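Local coordinates for (5-formylfuran-3-yl)methyl phosphate transaminase (Methanococcus jannaschii, PDB 2Z61), which catalyses transfer of an amino group from alanine to a furancarboxaldehyde phosphate, using pyridoxal 5'-phosphate, on the pathway to methanofuran, at residues N42-K45 and P46-D49; L69-R72 and E73-E77; R273-N276 and S277-E281. One frame throughout, in Å; residues are numbered along the deposited sequence.

Contact 1. Residues N42-K45 and P46-D49; sequences NTPK and PIVD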
ATOM      1  N   ASN A  42      21.381  -8.421  -3.296  1.00 29.86           N
ATOM      2  CA  ASN A  42      21.162  -6.984  -3.224  1.00 30.26           C
ATOM      3  C   ASN A  42      20.478  -6.572  -4.513  1.00 28.53           C
ATOM      4  O   ASN A  42      20.477  -7.332  -5.485  1.00 28.22           O
ATOM      5  CB  ASN A  42      22.493  -6.236  -3.171  1.00 33.86           C
ATOM      6  CG  ASN A  42      23.185  -6.371  -1.833  1.00 38.34           C
ATOM      7  OD1 ASN A  42      22.632  -6.007  -0.793  1.00 41.75           O
ATOM      8  ND2 ASN A  42      24.401  -6.894  -1.846  1.00 41.81           N
ATOM      9  N   THR A  43      19.915  -5.383  -4.552  1.00 24.10           N
ATOM     10  CA  THR A  43      19.360  -4.962  -5.825  1.00 24.69           C
ATOM     11  C   THR A  43      20.465  -4.648  -6.829  1.00 25.80           C
ATOM     12  O   THR A  43      21.472  -4.012  -6.544  1.00 26.50           O
ATOM     13  CB  THR A  43      18.472  -3.725  -5.684  1.00 22.53           C
ATOM     14  OG1 THR A  43      17.377  -4.022  -4.809  1.00 29.12           O
ATOM     15  CG2 THR A  43      17.941  -3.294  -7.045  1.00 22.23           C
ATOM     16  N   PRO A  44      20.252  -5.102  -8.104  1.00 25.82           N
ATOM     17  CA  PRO A  44      21.260  -4.827  -9.102  1.00 28.09           C
ATOM     18  C   PRO A  44      21.723  -3.372  -9.114  1.00 28.18           C
ATOM     19  O   PRO A  44      20.927  -2.435  -9.000  1.00 27.59           O
ATOM     20  CB  PRO A  44      20.649  -5.292 -10.439  1.00 26.84           C
ATOM     21  CG  PRO A  44      19.201  -5.631 -10.126  1.00 30.42           C
ATOM     22  CD  PRO A  44      19.243  -6.090  -8.696  1.00 27.95           C
ATOM     23  N   LYS A  45      23.037  -3.208  -9.262  1.00 29.05           N
ATOM     24  CA  LYS A  45      23.696  -1.905  -9.248  1.00 28.77           C
ATOM     25  C   LYS A  45      23.089  -0.807 -10.110  1.00 27.23           C
ATOM     26  O   LYS A  45      22.875   0.304  -9.633  1.00 25.42           O
ATOM     27  CB  LYS A  45      25.178  -2.062  -9.610  1.00 32.30           C
ATOM     28  CG  LYS A  45      26.015  -0.831  -9.298  1.00 34.21           C
ATOM     29  CD  LYS A  45      27.448  -0.992  -9.786  1.00 40.37           C
ATOM     30  CE  LYS A  45      28.304   0.211  -9.408  1.00 39.45           C
ATOM     31  NZ  LYS A  45      28.564   0.264  -7.949  1.00 43.95           N
ATOM     32  N   PRO A  46      22.830  -1.083 -11.397  1.00 25.73           N
ATOM     33  CA  PRO A  46      22.243  -0.012 -12.204  1.00 24.53           C
ATOM     34  C   PRO A  46      20.918   0.512 -11.656  1.00 25.43           C
ATOM     35  O   PRO A  46      20.577   1.677 -11.871  1.00 21.14           O
ATOM     36  CB  PRO A  46      22.124  -0.638 -13.598  1.00 22.74           C
ATOM     37  CG  PRO A  46      22.255  -2.110 -13.360  1.00 28.78           C
ATOM     38  CD  PRO A  46      23.214  -2.226 -12.236  1.00 26.21           C
ATOM     39  N   ILE A  47      20.181  -0.341 -10.945  1.00 24.92           N
ATOM     40  CA  ILE A  47      18.905   0.067 -10.358  1.00 22.01           C
ATOM     41  C   ILE A  47      19.182   0.942  -9.138  1.00 21.75           C
ATOM     42  O   ILE A  47      18.570   1.998  -8.970  1.00 21.20           O
ATOM     43  CB  ILE A  47      18.041  -1.156  -9.935  1.00 21.62           C
ATOM     44  CG1 ILE A  47      17.612  -1.946 -11.178  1.00 19.93           C
ATOM     45  CG2 ILE A  47      16.807  -0.678  -9.168  1.00 17.11           C
ATOM     46  CD1 ILE A  47      16.899  -3.253 -10.882  1.00 23.72           C
ATOM     47  N   VAL A  48      20.116   0.507  -8.296  1.00 21.18           N
ATOM     48  CA  VAL A  48      20.480   1.271  -7.105  1.00 21.14           C
ATOM     49  C   VAL A  48      20.961   2.678  -7.483  1.00 23.64           C
ATOM     50  O   VAL A  48      20.519   3.674  -6.891  1.00 24.19           O
ATOM     51  CB  VAL A  48      21.602   0.556  -6.295  1.00 23.48           C
ATOM     52  CG1 VAL A  48      22.209   1.514  -5.256  1.00 22.04           C
ATOM     53  CG2 VAL A  48      21.039  -0.677  -5.599  1.00 21.80           C
ATOM     54  N   ASP A  49      21.853   2.767  -8.474  1.00 23.56           N
ATOM     55  CA  ASP A  49      22.382   4.071  -8.897  1.00 24.95           C
ATOM     56  C   ASP A  49      21.295   5.002  -9.434  1.00 23.41           C
ATOM     57  O   ASP A  49      21.321   6.204  -9.188  1.00 26.64           O
ATOM     58  CB  ASP A  49      23.492   3.901  -9.949  1.00 25.69           C
ATOM     59  CG  ASP A  49      24.696   3.122  -9.416  1.00 28.80           C
ATOM     60  OD1 ASP A  49      24.882   3.074  -8.187  1.00 27.78           O
ATOM     61  OD2 ASP A  49      25.469   2.566 -10.219  1.00 32.79           O
TER

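Contact 2. Residues L69-R72 and E73-E77; sequences LELR and EKISE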
ATOM      1  N   LEU A  69       4.453   6.982 -17.166  1.00 27.91           N
ATOM      2  CA  LEU A  69       4.275   6.449 -18.510  1.00 29.67           C
ATOM      3  C   LEU A  69       5.508   5.726 -19.034  1.00 28.13           C
ATOM      4  O   LEU A  69       5.396   4.669 -19.653  1.00 27.60           O
ATOM      5  CB  LEU A  69       3.868   7.594 -19.455  1.00 33.03           C
ATOM      6  CG  LEU A  69       3.332   7.277 -20.857  1.00 34.86           C
ATOM      7  CD1 LEU A  69       4.443   6.709 -21.699  1.00 37.28           C
ATOM      8  CD2 LEU A  69       2.147   6.304 -20.767  1.00 33.51           C
ATOM      9  N   GLU A  70       6.686   6.278 -18.776  1.00 29.11           N
ATOM     10  CA  GLU A  70       7.915   5.652 -19.252  1.00 31.83           C
ATOM     11  C   GLU A  70       8.053   4.216 -18.759  1.00 32.02           C
ATOM     12  O   GLU A  70       8.489   3.341 -19.508  1.00 32.09           O
ATOM     13  CB  GLU A  70       9.145   6.450 -18.809  1.00 37.42           C
ATOM     14  CG  GLU A  70       9.170   7.901 -19.269  1.00 46.38           C
ATOM     15  CD  GLU A  70       7.997   8.713 -18.735  1.00 50.43           C
ATOM     16  OE1 GLU A  70       7.811   8.758 -17.499  1.00 50.84           O
ATOM     17  OE2 GLU A  70       7.265   9.310 -19.554  1.00 54.31           O
ATOM     18  N   LEU A  71       7.695   3.974 -17.499  1.00 29.15           N
ATOM     19  CA  LEU A  71       7.803   2.630 -16.933  1.00 26.74           C
ATOM     20  C   LEU A  71       6.820   1.689 -17.628  1.00 24.43           C
ATOM     21  O   LEU A  71       7.192   0.617 -18.090  1.00 24.65           O
ATOM     22  CB  LEU A  71       7.501   2.644 -15.433  1.00 24.04           C
ATOM     23  CG  LEU A  71       8.312   1.720 -14.516  1.00 28.11           C
ATOM     24  CD1 LEU A  71       7.450   1.350 -13.319  1.00 25.63           C
ATOM     25  CD2 LEU A  71       8.772   0.471 -15.244  1.00 24.30           C
ATOM     26  N   ARG A  72       5.559   2.097 -17.680  1.00 23.30           N
ATOM     27  CA  ARG A  72       4.535   1.285 -18.314  1.00 27.49           C
ATOM     28  C   ARG A  72       4.906   0.946 -19.763  1.00 27.76           C
ATOM     29  O   ARG A  72       4.592  -0.138 -20.251  1.00 29.54           O
ATOM     30  CB  ARG A  72       3.179   1.997 -18.234  1.00 26.30           C
ATOM     31  CG  ARG A  72       2.676   2.142 -16.799  1.00 24.54           C
ATOM     32  CD  ARG A  72       1.272   2.750 -16.718  1.00 24.23           C
ATOM     33  NE  ARG A  72       1.283   4.209 -16.810  1.00 25.81           N
ATOM     34  CZ  ARG A  72       0.594   4.902 -17.712  1.00 28.61           C
ATOM     35  NH1 ARG A  72      -0.154   4.271 -18.604  1.00 24.21           N
ATOM     36  NH2 ARG A  72       0.638   6.228 -17.711  1.00 29.18           N
ATOM     37  N   GLU A  73       5.589   1.860 -20.443  1.00 28.53           N
ATOM     38  CA  GLU A  73       5.994   1.591 -21.817  1.00 30.59           C
ATOM     39  C   GLU A  73       7.044   0.490 -21.851  1.00 31.23           C
ATOM     40  O   GLU A  73       6.955  -0.427 -22.664  1.00 31.83           O
ATOM     41  CB  GLU A  73       6.532   2.853 -22.488  1.00 31.31           C
ATOM     42  CG  GLU A  73       5.470   3.919 -22.691  1.00 38.23           C
ATOM     43  CD  GLU A  73       6.005   5.139 -23.414  1.00 41.75           C
ATOM     44  OE1 GLU A  73       7.109   5.606 -23.058  1.00 47.59           O
ATOM     45  OE2 GLU A  73       5.314   5.641 -24.325  1.00 42.37           O
ATOM     46  N   LYS A  74       8.031   0.570 -20.963  1.00 30.67           N
ATOM     47  CA  LYS A  74       9.071  -0.450 -20.907  1.00 31.19           C
ATOM     48  C   LYS A  74       8.489  -1.838 -20.606  1.00 31.59           C
ATOM     49  O   LYS A  74       8.887  -2.829 -21.219  1.00 32.07           O
ATOM     50  CB  LYS A  74      10.112  -0.086 -19.849  1.00 32.25           C
ATOM     51  CG  LYS A  74      11.013   1.077 -20.238  1.00 39.03           C
ATOM     52  CD  LYS A  74      11.932   0.713 -21.391  1.00 45.58           C
ATOM     53  CE  LYS A  74      12.635   1.945 -21.949  1.00 50.50           C
ATOM     54  NZ  LYS A  74      13.301   2.758 -20.887  1.00 55.17           N
ATOM     55  N   ILE A  75       7.552  -1.915 -19.667  1.00 29.17           N
ATOM     56  CA  ILE A  75       6.950  -3.202 -19.324  1.00 27.31           C
ATOM     57  C   ILE A  75       6.176  -3.725 -20.529  1.00 29.27           C
ATOM     58  O   ILE A  75       6.205  -4.917 -20.837  1.00 30.45           O
ATOM     59  CB  ILE A  75       5.997  -3.072 -18.117  1.00 25.18           C
ATOM     60  CG1 ILE A  75       6.816  -2.795 -16.849  1.00 25.95           C
ATOM     61  CG2 ILE A  75       5.164  -4.352 -17.967  1.00 25.51           C
ATOM     62  CD1 ILE A  75       5.980  -2.426 -15.628  1.00 21.99           C
ATOM     63  N   SER A  76       5.481  -2.812 -21.197  1.00 31.95           N
ATOM     64  CA  SER A  76       4.711  -3.119 -22.387  1.00 36.00           C
ATOM     65  C   SER A  76       5.651  -3.717 -23.442  1.00 37.53           C
ATOM     66  O   SER A  76       5.369  -4.768 -24.011  1.00 37.40           O
ATOM     67  CB  SER A  76       4.060  -1.838 -22.913  1.00 37.44           C
ATOM     68  OG  SER A  76       3.478  -2.041 -24.183  1.00 39.99           O
ATOM     69  N   GLU A  77       6.778  -3.052 -23.685  1.00 38.95           N
ATOM     70  CA  GLU A  77       7.743  -3.539 -24.664  1.00 41.01           C
ATOM     71  C   GLU A  77       8.297  -4.896 -24.238  1.00 41.14           C
ATOM     72  O   GLU A  77       8.586  -5.748 -25.079  1.00 43.14           O
ATOM     73  CB  GLU A  77       8.897  -2.544 -24.830  1.00 43.76           C
ATOM     74  CG  GLU A  77       8.453  -1.146 -25.237  1.00 52.47           C
ATOM     75  CD  GLU A  77       9.616  -0.181 -25.429  1.00 58.42           C
ATOM     76  OE1 GLU A  77      10.522  -0.154 -24.566  1.00 61.74           O
ATOM     77  OE2 GLU A  77       9.620   0.556 -26.440  1.00 59.61           O
TER

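Contact 3. Residues R273-N276 and S277-E281; sequences REIN and SMIKE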
ATOM      1  N   ARG A 273      22.273  -8.767 -17.084  1.00 38.65           N
ATOM      2  CA  ARG A 273      23.505  -9.520 -16.920  1.00 40.86           C
ATOM      3  C   ARG A 273      23.521 -10.044 -15.490  1.00 39.83           C
ATOM      4  O   ARG A 273      23.709 -11.237 -15.247  1.00 39.11           O
ATOM      5  CB  ARG A 273      24.713  -8.609 -17.128  1.00 46.39           C
ATOM      6  CG  ARG A 273      26.037  -9.334 -17.260  1.00 52.56           C
ATOM      7  CD  ARG A 273      26.132 -10.019 -18.614  1.00 61.15           C
ATOM      8  NE  ARG A 273      26.119  -9.050 -19.711  1.00 67.17           N
ATOM      9  CZ  ARG A 273      26.000  -9.372 -20.997  1.00 68.97           C
ATOM     10  NH1 ARG A 273      25.880 -10.644 -21.358  1.00 69.58           N
ATOM     11  NH2 ARG A 273      26.002  -8.423 -21.924  1.00 69.19           N
ATOM     12  N   GLU A 274      23.305  -9.133 -14.545  1.00 37.19           N
ATOM     13  CA  GLU A 274      23.307  -9.472 -13.131  1.00 36.10           C
ATOM     14  C   GLU A 274      22.208 -10.448 -12.728  1.00 36.04           C
ATOM     15  O   GLU A 274      22.444 -11.332 -11.907  1.00 37.61           O
ATOM     16  CB  GLU A 274      23.229  -8.187 -12.297  1.00 37.85           C
ATOM     17  CG  GLU A 274      24.494  -7.340 -12.415  1.00 42.16           C
ATOM     18  CD  GLU A 274      24.386  -5.983 -11.741  1.00 46.90           C
ATOM     19  OE1 GLU A 274      24.001  -5.929 -10.553  1.00 50.10           O
ATOM     20  OE2 GLU A 274      24.699  -4.967 -12.403  1.00 49.51           O
ATOM     21  N   ILE A 275      21.017 -10.307 -13.304  1.00 35.21           N
ATOM     22  CA  ILE A 275      19.928 -11.218 -12.962  1.00 35.92           C
ATOM     23  C   ILE A 275      20.227 -12.628 -13.467  1.00 35.42           C
ATOM     24  O   ILE A 275      19.871 -13.612 -12.816  1.00 33.50           O
ATOM     25  CB  ILE A 275      18.559 -10.712 -13.522  1.00 37.79           C
ATOM     26  CG1 ILE A 275      17.977  -9.651 -12.584  1.00 38.65           C
ATOM     27  CG2 ILE A 275      17.558 -11.851 -13.627  1.00 35.07           C
ATOM     28  CD1 ILE A 275      18.808  -8.409 -12.463  1.00 44.54           C
ATOM     29  N   ASN A 276      20.884 -12.737 -14.617  1.00 34.18           N
ATOM     30  CA  ASN A 276      21.215 -14.060 -15.142  1.00 37.13           C
ATOM     31  C   ASN A 276      22.226 -14.752 -14.235  1.00 35.28           C
ATOM     32  O   ASN A 276      22.191 -15.966 -14.061  1.00 33.27           O
ATOM     33  CB  ASN A 276      21.773 -13.959 -16.559  1.00 39.72           C
ATOM     34  CG  ASN A 276      20.684 -13.833 -17.592  1.00 45.02           C
ATOM     35  OD1 ASN A 276      19.662 -14.519 -17.515  1.00 47.24           O
ATOM     36  ND2 ASN A 276      20.897 -12.967 -18.578  1.00 46.48           N
ATOM     37  N   SER A 277      23.122 -13.964 -13.655  1.00 38.30           N
ATOM     38  CA  SER A 277      24.126 -14.483 -12.739  1.00 39.39           C
ATOM     39  C   SER A 277      23.397 -14.984 -11.493  1.00 38.28           C
ATOM     40  O   SER A 277      23.753 -16.013 -10.911  1.00 37.42           O
ATOM     41  CB  SER A 277      25.106 -13.367 -12.365  1.00 42.32           C
ATOM     42  OG  SER A 277      25.921 -13.736 -11.267  1.00 46.53           O
ATOM     43  N   MET A 278      22.364 -14.247 -11.099  1.00 35.22           N
ATOM     44  CA  MET A 278      21.571 -14.599  -9.928  1.00 35.12           C
ATOM     45  C   MET A 278      20.806 -15.891 -10.206  1.00 31.71           C
ATOM     46  O   MET A 278      20.783 -16.798  -9.377  1.00 29.70           O
ATOM     47  CB  MET A 278      20.592 -13.462  -9.603  1.00 41.22           C
ATOM     48  CG  MET A 278      20.057 -13.457  -8.172  1.00 46.87           C
ATOM     49  SD  MET A 278      18.788 -12.174  -7.884  1.00 55.87           S
ATOM     50  CE  MET A 278      19.808 -10.675  -7.782  1.00 51.57           C
ATOM     51  N   ILE A 279      20.189 -15.975 -11.382  1.00 29.84           N
ATOM     52  CA  ILE A 279      19.433 -17.165 -11.737  1.00 29.92           C
ATOM     53  C   ILE A 279      20.321 -18.410 -11.714  1.00 31.36           C
ATOM     54  O   ILE A 279      19.900 -19.460 -11.248  1.00 31.55           O
ATOM     55  CB  ILE A 279      18.756 -17.013 -13.123  1.00 29.38           C
ATOM     56  CG1 ILE A 279      17.632 -15.974 -13.028  1.00 29.73           C
ATOM     57  CG2 ILE A 279      18.191 -18.356 -13.588  1.00 28.01           C
ATOM     58  CD1 ILE A 279      16.986 -15.617 -14.346  1.00 31.25           C
ATOM     59  N   LYS A 280      21.551 -18.287 -12.205  1.00 32.85           N
ATOM     60  CA  LYS A 280      22.476 -19.420 -12.207  1.00 35.94           C
ATOM     61  C   LYS A 280      22.784 -19.887 -10.783  1.00 35.13           C
ATOM     62  O   LYS A 280      22.775 -21.080 -10.497  1.00 33.01           O
ATOM     63  CB  LYS A 280      23.787 -19.044 -12.906  1.00 37.61           C
ATOM     64  CG  LYS A 280      23.877 -19.445 -14.370  1.00 43.87           C
ATOM     65  CD  LYS A 280      22.758 -18.853 -15.203  1.00 48.25           C
ATOM     66  CE  LYS A 280      22.939 -19.214 -16.672  1.00 54.67           C
ATOM     67  NZ  LYS A 280      24.279 -18.793 -17.188  1.00 55.97           N
ATOM     68  N   GLU A 281      23.061 -18.941  -9.891  1.00 34.59           N
ATOM     69  CA  GLU A 281      23.367 -19.283  -8.508  1.00 33.89           C
ATOM     70  C   GLU A 281      22.198 -20.016  -7.848  1.00 31.78           C
ATOM     71  O   GLU A 281      22.400 -21.019  -7.166  1.00 32.50           O
ATOM     72  CB  GLU A 281      23.715 -18.016  -7.712  1.00 36.36           C
ATOM     73  CG  GLU A 281      23.944 -18.267  -6.225  1.00 40.99           C
ATOM     74  CD  GLU A 281      25.155 -19.144  -5.944  1.00 45.35           C
ATOM     75  OE1 GLU A 281      25.404 -20.110  -6.696  1.00 45.72           O
ATOM     76  OE2 GLU A 281      25.857 -18.869  -4.953  1.00 48.21           O
TER

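Contact 1. Residues N42-K45 and P46-D49
The chain turns from loop into the first turn of helix 45-56 at P44, in the N-cap position, whose carbonyl oxygen accepts both V48 N (3.1 Å between N and O) and I47 N. The first bond lies in the carbonyl plane; the second, with I47 N 3.0 Å from P44 O, comes from above that plane and is more bent, its N-H...O angle 132°. One residue on, D49 N reaches K45 O at 2.9 Å in a nearly straight bond. I47 leans back over the turn: its CD1 presses on the P44 ring at CG (3.4 Å, a tight fit), the two side chains lying side by side and pointing the same way. T43 CG2, set beside its own carbonyl carbon by a chi1 of -61°, meets I47 CG2 at 3.6 Å with the two side chains at about a right angle, while T43 OG1 is used elsewhere, by A225 O. V48 CG2 lies 3.5 Å from T43 O. On the outer side D49 OD2 rests against K45 CG (3.6 Å), yet K45 NZ stays 4.5 Å from D49 OD2, too far for a salt bridge. P46, with no N-H, needs no acceptor here, and the N-H of K45 goes to the E274 carboxylate of helix 269-295, a negative charge that would probably suit the positive end of the helix dipole.

Contact 2. Residues L69-R72 and E73-E77
The opening two turns of helix 69-82 are regular alpha helix: E73, K74, I75 and S76 give their N-H groups to the carbonyl oxygens of L69, E70, L71 and R72, in that order. E73 N reaches L69 O at 2.9 Å and I75 N reaches L71 O at 3.0 Å, both close to the line of the C=O bond; the donors K74 N and S76 N are tilted out of their acceptors' carbonyl planes. On the inner face L71 CD2 and I75 CD1 touch at 4.0 Å, the side chains slanting across one another. A chi2 of 171° stretches the ethyl arm of I75, carrying CD1 to this meeting. E73 folds back along the first turn, its CB 3.6 Å from L69 O, and packs on P89; how its carboxylate lies beside the tip of L69 is doubtful, because the modelled carbons there are too close. With an alanine here the contact with P89 and the cover of the outer carbons over L69 O would probably be lost, opening a gap on that flank. S76 CB sits 3.2 Å from R72 O, while S76 OG bonds to I87 O. R72 bends at chi3 (-82°), and its guanidinium group folds back beside the helix start, NE bonding to G67 O and NH1 to P89 O. The apolar face made by L71 and I75 packs on I92 and I94 of strand 92-95, an outermost strand of the mixed sheet within this chain, with F267 touching K74 and I75.

Contact 3. Residues R273-N276 and S277-E281
I279 keeps its CG1 beside the backbone N and extends the arm with chi2 at 174°, so that CD1 runs back toward I275; there CG2, placed anti to the I275 backbone N by a chi1 of -82°, receives it. I275 CG2 and I279 CD1 meet at 3.9 Å, methyl against methyl, with the side chains slanted to each other, and I279 CG1 also lies 3.3 Å from I275 O. Beneath them I279 N bonds to I275 O at 2.8 Å, flanked by the equivalent backbone bonds from S277, M278 and K280 to R273, E274 and N276. K280 curls back so that CD lies 3.2 Å from N276 O. M278 CB comes 3.3 Å from I275 O, yet the rest of that side chain leaves the turn. These residues form two successive turns of the long helix 269-295. R273, N276, S277 and K280 make the exposed face, whereas I275 and M278 are buried: I275 packs on P44 and on L223, the neighbour in sequence of K222, which carries the pyridoxal phosphate, and M278 packs on F41. This face of the helix thus touches the loop leading into helix 45-56, where E274 also meets P44, and the residue just after the cofactor lysine.

How the contacts relate
All three contacts are partly buried and local. Contact 1 is a loop-to-helix junction capped at P44, contact 2 the first turns of helix 69-82, and contact 3 alone lies inside a helix that runs on at both ends. Contacts 1 and 3 touch through packing (P44 CG to I275 CD1, 3.7 Å) and the probable hydrogen bond of K45 N to E274 OE1, which join helix 269-295 to the start of helix 45-56. Contact 2 stands apart, its centre about 19 Å from that of contact 1, and packs on strand 92-95. Contact 1 alone meets the second subunit, through N42, T43 and V48. Contact 2 sends polar groups to nearby loop carbonyls, whereas contact 3 turns most of its polar side chains outward.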